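Local coordinates for protein diheme cytochrome c (PDB 3U99) that probably carries electrons in a Shewanella bacterium, using two covalently attached c-type hemes held in one small protein chain, at residues Ala51-Pro55 with Gln56-Arg60; Glu62-Leu65 with Val66-Ala70; Ala95-Ile98 with Arg99-Glu103; Pro10-Ala13 with Glu14-Glu18. All coordinates share one frame; numbering follows the deposited sequence. Where two conformers were deposited one is given.

Contact 1 of 4, residues Ala51-Pro55 with Gln56-Arg60; sequences ASLDP and QVTAR. With HEC (heme c), chain C.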
# COMPACT_ATOMS: atom_id res chain seq x y z
N ALA A 51 6.97 -0.23 -13.22
CA ALA A 51 5.73 0.50 -13.06
C ALA A 51 5.77 1.81 -13.81
O ALA A 51 4.96 2.68 -13.55
CB ALA A 51 5.45 0.71 -11.57
N SER A 52 6.73 1.93 -14.74
CA SER A 52 6.83 3.22 -15.46
C SER A 52 5.56 3.61 -16.18
O SER A 52 4.86 2.76 -16.75
CB SER A 52 8.01 3.14 -16.43
OG SER A 52 8.25 4.28 -17.18
N LEU A 53 5.34 4.93 -16.16
CA LEU A 53 4.22 5.59 -16.79
C LEU A 53 4.73 6.70 -17.71
O LEU A 53 5.88 7.11 -17.59
CB LEU A 53 3.28 6.17 -15.75
CG LEU A 53 2.79 5.20 -14.66
CD1 LEU A 53 2.03 5.91 -13.54
CD2 LEU A 53 1.90 4.14 -15.30
N ASP A 54 3.83 7.20 -18.56
CA ASP A 54 4.19 8.31 -19.41
C ASP A 54 4.53 9.47 -18.49
O ASP A 54 4.02 9.58 -17.36
CB ASP A 54 3.06 8.62 -20.34
CG ASP A 54 2.91 7.68 -21.53
OD1 ASP A 54 3.91 6.94 -21.78
OD2 ASP A 54 1.85 7.63 -22.23
N PRO A 55 5.40 10.40 -18.91
CA PRO A 55 5.88 11.42 -17.98
C PRO A 55 4.78 12.31 -17.41
O PRO A 55 4.86 12.62 -16.22
CB PRO A 55 6.87 12.24 -18.79
CG PRO A 55 6.84 11.65 -20.13
CD PRO A 55 6.00 10.43 -20.25
N GLN A 56 3.78 12.76 -18.17
CA GLN A 56 2.79 13.67 -17.62
C GLN A 56 1.87 12.94 -16.62
O GLN A 56 1.45 13.55 -15.65
CB GLN A 56 2.03 14.40 -18.74
CG GLN A 56 3.01 15.25 -19.57
CD GLN A 56 2.39 16.02 -20.69
OE1 GLN A 56 1.13 15.86 -20.78
NE2 GLN A 56 3.20 16.82 -21.40
N VAL A 57 1.58 11.67 -16.85
CA VAL A 57 0.86 10.87 -15.88
C VAL A 57 1.69 10.69 -14.60
O VAL A 57 1.19 10.89 -13.50
CB VAL A 57 0.52 9.49 -16.48
CG1 VAL A 57 -0.12 8.59 -15.42
CG2 VAL A 57 -0.44 9.58 -17.67
N THR A 58 2.99 10.40 -14.76
CA THR A 58 3.89 10.30 -13.62
C THR A 58 3.83 11.56 -12.77
O THR A 58 3.77 11.54 -11.54
CB THR A 58 5.31 10.03 -14.10
OG1 THR A 58 5.31 8.81 -14.88
CG2 THR A 58 6.28 9.72 -12.98
N ALA A 59 3.87 12.69 -13.44
CA ALA A 59 3.93 13.95 -12.73
C ALA A 59 2.64 14.17 -11.97
O ALA A 59 2.67 14.65 -10.83
CB ALA A 59 4.15 15.10 -13.70
N ARG A 60 1.47 13.86 -12.54
CA ARG A 60 0.22 14.06 -11.82
C ARG A 60 0.14 13.09 -10.65
O ARG A 60 -0.42 13.43 -9.60
CB ARG A 60 -0.97 13.89 -12.74
CG ARG A 60 -1.17 15.04 -13.68
CD ARG A 60 -2.57 14.98 -14.32
NE ARG A 60 -2.72 13.78 -15.15
CZ ARG A 60 -2.41 13.66 -16.43
NH1 ARG A 60 -1.94 14.68 -17.11
NH2 ARG A 60 -2.62 12.49 -17.03
FE HEC C . 3.72 -0.82 -6.69
CHA HEC C . 5.02 -2.51 -4.10
CHB HEC C . 3.42 1.97 -4.77
CHC HEC C . 2.27 0.78 -9.28
CHD HEC C . 4.19 -3.56 -8.66
NA HEC C . 4.14 -0.35 -4.78
C1A HEC C . 4.66 -1.21 -3.83
C2A HEC C . 4.73 -0.53 -2.55
C3A HEC C . 4.26 0.72 -2.75
C4A HEC C . 3.93 0.82 -4.16
CMA HEC C . 4.15 1.82 -1.73
CAA HEC C . 5.25 -1.17 -1.32
CBA HEC C . 4.21 -2.04 -0.64
CGA HEC C . 4.74 -2.52 0.72
O1A HEC C . 4.86 -1.66 1.63
O2A HEC C . 5.07 -3.71 0.90
NB HEC C . 3.00 1.05 -6.97
C1B HEC C . 3.00 2.08 -6.06
C2B HEC C . 2.56 3.28 -6.74
C3B HEC C . 2.24 2.96 -8.01
C4B HEC C . 2.49 1.57 -8.15
CMB HEC C . 2.47 4.63 -6.04
CAB HEC C . 1.77 3.83 -9.17
CBB HEC C . 2.85 4.87 -9.52
NC HEC C . 3.28 -1.29 -8.59
C1C HEC C . 2.63 -0.53 -9.49
C2C HEC C . 2.40 -1.19 -10.73
C3C HEC C . 2.94 -2.42 -10.54
C4C HEC C . 3.53 -2.48 -9.26
CMC HEC C . 1.59 -0.62 -11.90
CAC HEC C . 2.92 -3.56 -11.53
CBC HEC C . 3.54 -3.30 -12.90
ND HEC C . 4.51 -2.64 -6.43
C1D HEC C . 4.65 -3.60 -7.39
C2D HEC C . 5.29 -4.78 -6.80
C3D HEC C . 5.53 -4.50 -5.51
C4D HEC C . 4.99 -3.17 -5.29
CMD HEC C . 5.77 -6.01 -7.53
CAD HEC C . 6.18 -5.40 -4.52
CBD HEC C . 5.16 -6.27 -3.72
CGD HEC C . 5.92 -7.27 -2.85
O1D HEC C . 4.99 -8.14 -2.39
O2D HEC C . 6.94 -6.75 -2.21
O HOH W 1 7.31 6.83 -14.79
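Thr58 meets the flat carbonyl group of Asp54 from above: its OG1 stands 54° out of the carbonyl plane and donates a hydrogen bond to Asp54 O at 2.9 Å. The other flat group here, the guanidinium of Arg60, has one face turned to its own turn of chain, where Gln56 O and Val57 CA lie off toward its rim; its NH2 forms a salt bridge with Glu14 of helix 13-19. The setting is the N terminus of helix 55-67. Asp54 sits at the N-cap position, but its carboxylate leads off the helix and caps nothing, and it is the carbonyl that works. Asp54 O also accepts from Thr58 N, so both bonds from one threonine grip one oxygen. The torsion of Thr58 makes this possible: with chi1 at -58°, OG1 lies beside its own backbone N and leans back over the first turn. Ala59 N then bonds to Pro55 O at 3.0 Å, the next step of the helix.

On the side facing helix 13-19, Leu53 crosses Val57 at about a right angle, and its CD1 reaches Val57 CG1 at 3.9 Å; both side chains also pack on Glu18. Further back along the loop, Ala51 CB rests 3.7 Å from C2C of the heme, which ties this helix start to a c-type heme pocket. A water finishes the junction, accepting a bond from Leu53 N at 3.1 Å and donating one to Thr58 OG1 at 2.8 Å, so the hydroxyl both gives and receives.

Contact 2 of 4, residues Glu62-Leu65 with Val66-Ala70; sequences EEYL and VQHAA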
# COMPACT_ATOMS: atom_id res chain seq x y z
N GLU A 62 2.74 11.84 -8.85
CA GLU A 62 3.65 12.34 -7.85
C GLU A 62 3.04 13.53 -7.13
O GLU A 62 3.10 13.65 -5.91
CB GLU A 62 4.98 12.72 -8.49
CG GLU A 62 5.99 13.20 -7.45
CD GLU A 62 7.39 13.32 -8.01
OE1 GLU A 62 7.98 12.34 -8.54
OE2 GLU A 62 7.91 14.48 -7.84
N GLU A 63 2.45 14.45 -7.91
CA GLU A 63 1.88 15.63 -7.31
C GLU A 63 0.70 15.26 -6.37
O GLU A 63 0.58 15.83 -5.28
CB GLU A 63 1.43 16.57 -8.42
CG GLU A 63 2.56 17.26 -9.16
CD GLU A 63 3.04 18.44 -8.32
OE1 GLU A 63 2.88 18.42 -7.08
OE2 GLU A 63 3.54 19.43 -8.91
N TYR A 64 -0.11 14.31 -6.74
CA TYR A 64 -1.21 13.83 -5.92
C TYR A 64 -0.63 13.27 -4.62
O TYR A 64 -1.10 13.57 -3.52
CB TYR A 64 -2.04 12.76 -6.73
CG TYR A 64 -3.02 12.17 -5.73
CD1 TYR A 64 -4.16 12.83 -5.31
CD2 TYR A 64 -2.79 10.91 -5.18
CE1 TYR A 64 -5.04 12.25 -4.37
CE2 TYR A 64 -3.61 10.34 -4.22
CZ TYR A 64 -4.75 11.02 -3.82
OH TYR A 64 -5.55 10.47 -2.89
N LEU A 65 0.36 12.38 -4.71
CA LEU A 65 0.88 11.70 -3.54
C LEU A 65 1.55 12.68 -2.62
O LEU A 65 1.39 12.56 -1.41
CB LEU A 65 1.85 10.60 -4.01
CG LEU A 65 1.19 9.36 -4.63
CD1 LEU A 65 2.24 8.45 -5.29
CD2 LEU A 65 0.45 8.56 -3.59
N VAL A 66 2.34 13.60 -3.16
CA VAL A 66 3.02 14.57 -2.31
C VAL A 66 2.02 15.43 -1.58
O VAL A 66 2.14 15.67 -0.37
CB VAL A 66 3.99 15.38 -3.17
CG1 VAL A 66 4.42 16.61 -2.37
CG2 VAL A 66 5.19 14.53 -3.59
N GLN A 67 1.01 15.92 -2.28
CA GLN A 67 0.03 16.81 -1.65
C GLN A 67 -0.74 16.15 -0.53
O GLN A 67 -1.06 16.78 0.47
CB GLN A 67 -0.90 17.32 -2.75
CG GLN A 67 -1.98 18.21 -2.23
CD GLN A 67 -1.41 19.55 -1.73
OE1 GLN A 67 -0.45 20.08 -2.27
NE2 GLN A 67 -2.01 20.11 -0.66
N HIS A 68 -1.06 14.87 -0.69
CA HIS A 68 -1.93 14.13 0.23
C HIS A 68 -1.18 13.16 1.11
O HIS A 68 -1.78 12.35 1.81
CB HIS A 68 -3.00 13.38 -0.58
CG HIS A 68 -3.82 14.33 -1.36
ND1 HIS A 68 -3.56 14.73 -2.63
CD2 HIS A 68 -4.94 14.98 -0.99
CE1 HIS A 68 -4.49 15.62 -3.07
NE2 HIS A 68 -5.31 15.76 -2.07
N ALA A 69 0.14 13.29 1.17
CA ALA A 69 1.01 12.44 1.96
C ALA A 69 0.75 12.59 3.44
O ALA A 69 0.18 13.54 3.91
CB ALA A 69 2.45 12.81 1.69
N ALA A 70 1.28 11.60 4.17
CA ALA A 70 1.37 11.73 5.60
C ALA A 70 2.10 13.01 5.95
O ALA A 70 3.14 13.30 5.38
CB ALA A 70 2.09 10.50 6.17
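His68 folds back on Tyr64 and gives two hydrogen bonds to the same acceptor. Its ND1 donates to Tyr64 O at 2.9 Å, coming in the carbonyl plane on a lone pair, with the oxygen almost exactly in the plane of the imidazole. Its backbone N donates to Tyr64 O as well, at 3.1 Å and with a more bent N-H...O angle of 145°. The ND1 bond holds the imidazole against the last turn, while the backbone bond continues the helical pattern. The rotation of His68 allows it: CG lies beside the backbone N, chi1 -60°, which turns ND1 back toward Tyr64 O.

The rings of Tyr64 and His68 are roughly parallel, 29° between planes, but slid apart, with centroids 4.5 Å from each other and little overlap. Tyr64 CE1 lies over one face of the imidazole and Gln67 CG over the opposite face, both toward the rim. At the far end of the ring, His68 NE2 makes a weak hydrogen bond to Gln11 OE1, so both ring nitrogens have partners.

The earlier carbonyls are used in the ordinary way: Glu62 O takes the N-H of Val66 at 2.9 Å, and Glu63 O takes that of Gln67 at 3.0 Å. The carboxylate of Glu62 bonds through OE1 to Thr40 on helix 33-40, while its CG runs alongside Val66 CG2. Leu65, on the inner face, touches the heme. This is the C-terminal turn of a helix lining a heme pocket in a c-type cytochrome, finished by a histidine bonded to the carbonyl four residues back.

Contact 3 of 4, residues Ala95-Ile98 with Arg99-Glu103; sequences AFFI and RKHDE. With HEC (heme c), chain B.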
# COMPACT_ATOMS: atom_id res chain seq x y z
N ALA A 95 8.34 1.96 10.56
CA ALA A 95 8.26 1.61 11.98
C ALA A 95 6.80 1.58 12.44
O ALA A 95 6.46 0.72 13.23
CB ALA A 95 9.02 2.60 12.80
N PHE A 96 5.93 2.45 11.97
CA PHE A 96 4.54 2.42 12.45
C PHE A 96 3.86 1.09 12.02
O PHE A 96 3.09 0.52 12.76
CB PHE A 96 3.69 3.62 11.95
CG PHE A 96 3.09 3.43 10.52
CD1 PHE A 96 1.86 2.86 10.33
CD2 PHE A 96 3.79 3.83 9.39
CE1 PHE A 96 1.33 2.72 9.00
CE2 PHE A 96 3.26 3.64 8.07
CZ PHE A 96 2.06 3.07 7.91
N PHE A 97 4.24 0.63 10.86
CA PHE A 97 3.61 -0.55 10.32
C PHE A 97 4.11 -1.74 11.14
O PHE A 97 3.35 -2.57 11.54
CB PHE A 97 4.02 -0.78 8.86
CG PHE A 97 3.46 -2.03 8.33
CD1 PHE A 97 2.17 -2.02 7.80
CD2 PHE A 97 4.12 -3.22 8.44
CE1 PHE A 97 1.60 -3.20 7.40
CE2 PHE A 97 3.51 -4.40 8.04
CZ PHE A 97 2.26 -4.38 7.52
N ILE A 98 5.45 -1.84 11.32
CA ILE A 98 6.05 -2.99 11.99
C ILE A 98 5.45 -3.07 13.38
O ILE A 98 5.10 -4.13 13.89
CB ILE A 98 7.58 -2.87 11.94
CG1 ILE A 98 8.09 -2.95 10.52
CG2 ILE A 98 8.22 -3.95 12.83
CD1 ILE A 98 9.51 -2.50 10.35
N ARG A 99 5.24 -2.10 14.22
CA ARG A 99 4.74 -1.97 15.44
C ARG A 99 3.28 -2.49 15.53
O ARG A 99 2.94 -3.17 16.45
CB ARG A 99 4.82 -0.54 15.97
CG ARG A 99 4.30 -0.33 17.36
CD ARG A 99 4.63 1.14 17.76
NE ARG A 99 3.88 2.01 16.86
CZ ARG A 99 4.35 2.74 15.82
NH1 ARG A 99 5.64 2.86 15.52
NH2 ARG A 99 3.52 3.42 15.03
N LYS A 100 2.52 -2.06 14.51
CA LYS A 100 1.13 -2.44 14.50
C LYS A 100 0.97 -3.92 14.18
O LYS A 100 -0.09 -4.46 14.56
CB LYS A 100 0.32 -1.53 13.53
CG LYS A 100 0.19 -0.13 14.13
CD LYS A 100 -0.32 0.84 13.14
CE LYS A 100 -0.46 2.27 13.67
NZ LYS A 100 -1.11 2.29 15.02
N HIS A 101 1.92 -4.54 13.54
CA HIS A 101 1.74 -5.93 13.06
C HIS A 101 2.63 -6.93 13.79
O HIS A 101 2.68 -8.12 13.41
CB HIS A 101 2.00 -5.96 11.55
CG HIS A 101 0.93 -5.21 10.84
ND1 HIS A 101 0.96 -3.86 10.69
CD2 HIS A 101 -0.26 -5.60 10.27
CE1 HIS A 101 -0.14 -3.44 10.07
NE2 HIS A 101 -0.92 -4.48 9.79
N ASP A 102 3.35 -6.50 14.82
CA ASP A 102 4.36 -7.37 15.42
C ASP A 102 3.81 -8.49 16.29
O ASP A 102 4.66 -9.27 16.75
CB ASP A 102 5.40 -6.48 16.12
CG ASP A 102 4.95 -5.79 17.38
OD1 ASP A 102 3.80 -5.97 17.89
OD2 ASP A 102 5.83 -5.07 17.96
N GLU A 103 2.53 -8.61 16.55
CA GLU A 103 1.99 -9.76 17.27
C GLU A 103 1.42 -10.79 16.31
O GLU A 103 0.90 -11.83 16.74
CB GLU A 103 0.95 -9.26 18.27
CG GLU A 103 1.48 -8.36 19.38
CD GLU A 103 2.40 -9.06 20.34
OE1 GLU A 103 2.58 -10.32 20.40
OE2 GLU A 103 3.02 -8.30 21.14
FE HEC B . -2.75 -4.43 9.06
CHA HEC B . -3.73 -3.64 12.21
CHB HEC B . -2.38 -1.15 8.33
CHC HEC B . -1.48 -5.30 5.98
CHD HEC B . -3.44 -7.68 9.71
NA HEC B . -3.06 -2.72 10.05
C1A HEC B . -3.46 -2.56 11.34
C2A HEC B . -3.60 -1.17 11.69
C3A HEC B . -3.22 -0.48 10.60
C4A HEC B . -2.87 -1.44 9.56
CMA HEC B . -3.19 1.04 10.40
CAA HEC B . -4.11 -0.63 12.99
CBA HEC B . -5.62 -0.84 13.03
CGA HEC B . -6.33 -0.41 14.30
O1A HEC B . -5.69 0.41 15.04
O2A HEC B . -7.51 -0.64 14.56
NB HEC B . -2.06 -3.39 7.47
C1B HEC B . -1.96 -2.00 7.36
C2B HEC B . -1.44 -1.71 6.09
C3B HEC B . -1.16 -2.86 5.47
C4B HEC B . -1.58 -3.93 6.31
CMB HEC B . -1.26 -0.24 5.62
CAB HEC B . -0.64 -3.13 4.05
CBB HEC B . 0.69 -2.31 3.72
NC HEC B . -2.48 -6.15 8.05
C1C HEC B . -1.98 -6.29 6.82
C2C HEC B . -2.05 -7.63 6.35
C3C HEC B . -2.64 -8.30 7.41
C4C HEC B . -2.92 -7.38 8.44
CMC HEC B . -1.68 -8.14 4.99
CAC HEC B . -3.07 -9.75 7.44
CBC HEC B . -1.93 -10.77 7.36
ND HEC B . -3.41 -5.46 10.66
C1D HEC B . -3.62 -6.80 10.69
C2D HEC B . -4.05 -7.19 12.01
C3D HEC B . -4.05 -6.07 12.78
C4D HEC B . -3.68 -4.97 11.86
CMD HEC B . -4.36 -8.60 12.44
CAD HEC B . -4.42 -6.00 14.25
CBD HEC B . -3.15 -6.43 15.06
CGD HEC B . -3.43 -6.76 16.52
O1D HEC B . -4.22 -5.70 16.92
O2D HEC B . -2.36 -7.21 17.17
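Two torsions bring Phe97 and His101 together: Phe97 carries its ring opposite its own backbone N, chi1 176°, while His101 swings CG beside the backbone N, chi1 -68°, one turn further along the helix. The rings meet in an offset stack with centroids 3.9 Å apart and planes only 14° from parallel. His101 ND1 lies over the centre of the phenyl face.

The imidazole is held at both nitrogens. ND1 donates to Phe97 O at 2.8 Å, with that oxygen in the ring plane, and NE2 binds the heme iron at 2.0 Å; His125 supplies the other axial nitrogen. Stack and bond together should fix the rotation of the ring over the porphyrin. Phe97 reaches the heme too, its CE1 lying 3.4 Å from C3B of the macrocycle, with the porphyrin at the ring's edge.

His101 N bonds to Ile98 O at 3.2 Å, three residues back, and only weakly to Phe97 O. Lys100 CD approaches the edge of the Phe96 ring, 4.1 Å from CD1, and its chain also passes near the heme methyl CMA.

Beyond the segments, Phe118 meets both the Phe97 and His101 rings edge-to-face, while Phe96 rests on Ile91 and Phe97 on Thr92. Thus helix 95-101, the next after helix 55-67, packs on loops and on the second heme.

Contact 4 of 4, residues Pro10-Ala13 with Glu14-Glu18; sequences PQNA and EYTAE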
# COMPACT_ATOMS: atom_id res chain seq x y z
N PRO A 10 -13.31 12.16 -8.15
CA PRO A 10 -12.45 12.50 -7.02
C PRO A 10 -10.99 12.64 -7.42
O PRO A 10 -10.54 12.15 -8.45
CB PRO A 10 -12.53 11.32 -6.06
CG PRO A 10 -13.07 10.22 -6.94
CD PRO A 10 -13.90 10.84 -8.04
N GLN A 11 -10.24 13.25 -6.51
CA GLN A 11 -8.84 13.55 -6.77
C GLN A 11 -7.97 12.33 -6.98
O GLN A 11 -6.94 12.42 -7.64
CB GLN A 11 -8.24 14.37 -5.61
CG GLN A 11 -8.81 15.80 -5.51
CD GLN A 11 -8.35 16.36 -4.19
OE1 GLN A 11 -7.29 17.02 -4.11
NE2 GLN A 11 -9.13 16.00 -3.20
N ASN A 12 -8.35 11.21 -6.38
CA ASN A 12 -7.52 10.01 -6.46
C ASN A 12 -7.93 9.09 -7.60
O ASN A 12 -7.47 7.98 -7.69
CB ASN A 12 -7.60 9.25 -5.13
CG ASN A 12 -8.95 8.74 -4.81
OD1 ASN A 12 -9.94 9.14 -5.37
ND2 ASN A 12 -8.96 7.79 -3.87
N ALA A 13 -8.83 9.54 -8.53
CA ALA A 13 -9.29 8.60 -9.57
C ALA A 13 -8.17 8.09 -10.45
O ALA A 13 -8.03 6.87 -10.67
CB ALA A 13 -10.39 9.29 -10.37
N GLU A 14 -7.33 8.95 -10.98
CA GLU A 14 -6.22 8.53 -11.83
C GLU A 14 -5.24 7.70 -11.03
O GLU A 14 -4.74 6.69 -11.51
CB GLU A 14 -5.53 9.77 -12.41
CG GLU A 14 -4.36 9.38 -13.36
CD GLU A 14 -3.80 10.57 -14.10
OE1 GLU A 14 -3.72 11.69 -13.52
OE2 GLU A 14 -3.38 10.41 -15.26
N TYR A 15 -4.92 8.12 -9.83
CA TYR A 15 -4.05 7.37 -8.96
C TYR A 15 -4.54 5.95 -8.75
O TYR A 15 -3.77 4.99 -8.80
CB TYR A 15 -3.94 8.15 -7.62
CG TYR A 15 -3.16 7.31 -6.62
CD1 TYR A 15 -1.81 7.08 -6.76
CD2 TYR A 15 -3.74 6.72 -5.53
CE1 TYR A 15 -1.09 6.30 -5.87
CE2 TYR A 15 -3.05 5.91 -4.61
CZ TYR A 15 -1.71 5.72 -4.80
OH TYR A 15 -0.96 4.96 -3.95
N THR A 16 -5.82 5.78 -8.47
CA THR A 16 -6.35 4.46 -8.25
C THR A 16 -6.21 3.58 -9.47
O THR A 16 -5.87 2.39 -9.35
CB THR A 16 -7.84 4.57 -7.84
OG1 THR A 16 -7.83 5.33 -6.63
CG2 THR A 16 -8.42 3.19 -7.63
N ALA A 17 -6.44 4.17 -10.66
CA ALA A 17 -6.28 3.38 -11.87
C ALA A 17 -4.84 3.02 -12.13
O ALA A 17 -4.52 1.88 -12.51
CB ALA A 17 -6.80 4.18 -13.08
N GLU A 18 -3.91 3.96 -12.00
CA GLU A 18 -2.52 3.71 -12.35
C GLU A 18 -1.80 2.91 -11.28
O GLU A 18 -0.95 2.07 -11.59
CB GLU A 18 -1.79 5.02 -12.59
CG GLU A 18 -2.32 5.80 -13.77
CD GLU A 18 -2.14 5.26 -15.14
OE1 GLU A 18 -1.48 4.20 -15.27
OE2 GLU A 18 -2.63 5.92 -16.10
O HOH W 2 -5.30 10.88 -9.12
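A type I beta turn from Pro10 to Ala13, closed by Ala13 N to Pro10 O at 3.1 Å, leads directly into helix 13-19, where Asn12 O begins the bonding by accepting from Thr16 N at 2.9 Å. The side chain of Thr16 adds a second bond to that same oxygen. Its OG1, placed beside its own backbone N by a chi1 of -61°, donates to Asn12 O at 2.9 Å from above the carbonyl plane, 39° out of it. A single carbonyl is thus gripped twice by one residue.

Asn12 occupies the N-cap position, yet its amide makes no capping bond. The side chain runs alongside Thr16 instead, pointing the same way, with ND2 still 3.9 Å from Thr16 OG1. Tyr15 keeps its CB close to Asn12 O, at 3.5 Å, while its ring leads away to the inside of the protein and its hydroxyl bonds to Tyr26 O.

With no side-chain cap, a water serves one of the first-turn N-H groups: it accepts from Tyr15 N at 2.9 Å and donates to Gln11 O at 2.7 Å, bridging the turn and the helix. The next backbone bond after that of Thr16 runs from Ala17 N to Ala13 O, 3.1 Å.

The inner side of this short helix faces the first heme, which both Tyr15 and Glu18 touch, and Tyr15 also lies against Leu65. The arrangement is the start of the helix that delivers Cys19, the first residue of the CXXCH heme-attachment motif completed by Cys22 and His23.

In the fold
From the N terminus, contact 4 comes first, turning the chain into helix 13-19. Contact 1 follows, at the start of helix 55-67, and contact 2 closes the other end of that helix, their centres about 14 Å apart. Contact 3 lies on helix 95-101. All four are local, so they run in series, without nesting or crossing. In space, though, helix 13-19 and the turn before it lie across helix 55-67: contact 4 touches contact 1 through Glu14 and Glu18, and contact 2 through Gln11, Asn12 and Tyr15. All three contribute residues to the pocket of the first heme. Contact 3, its centre about 31 Å from that of contact 1, serves the second.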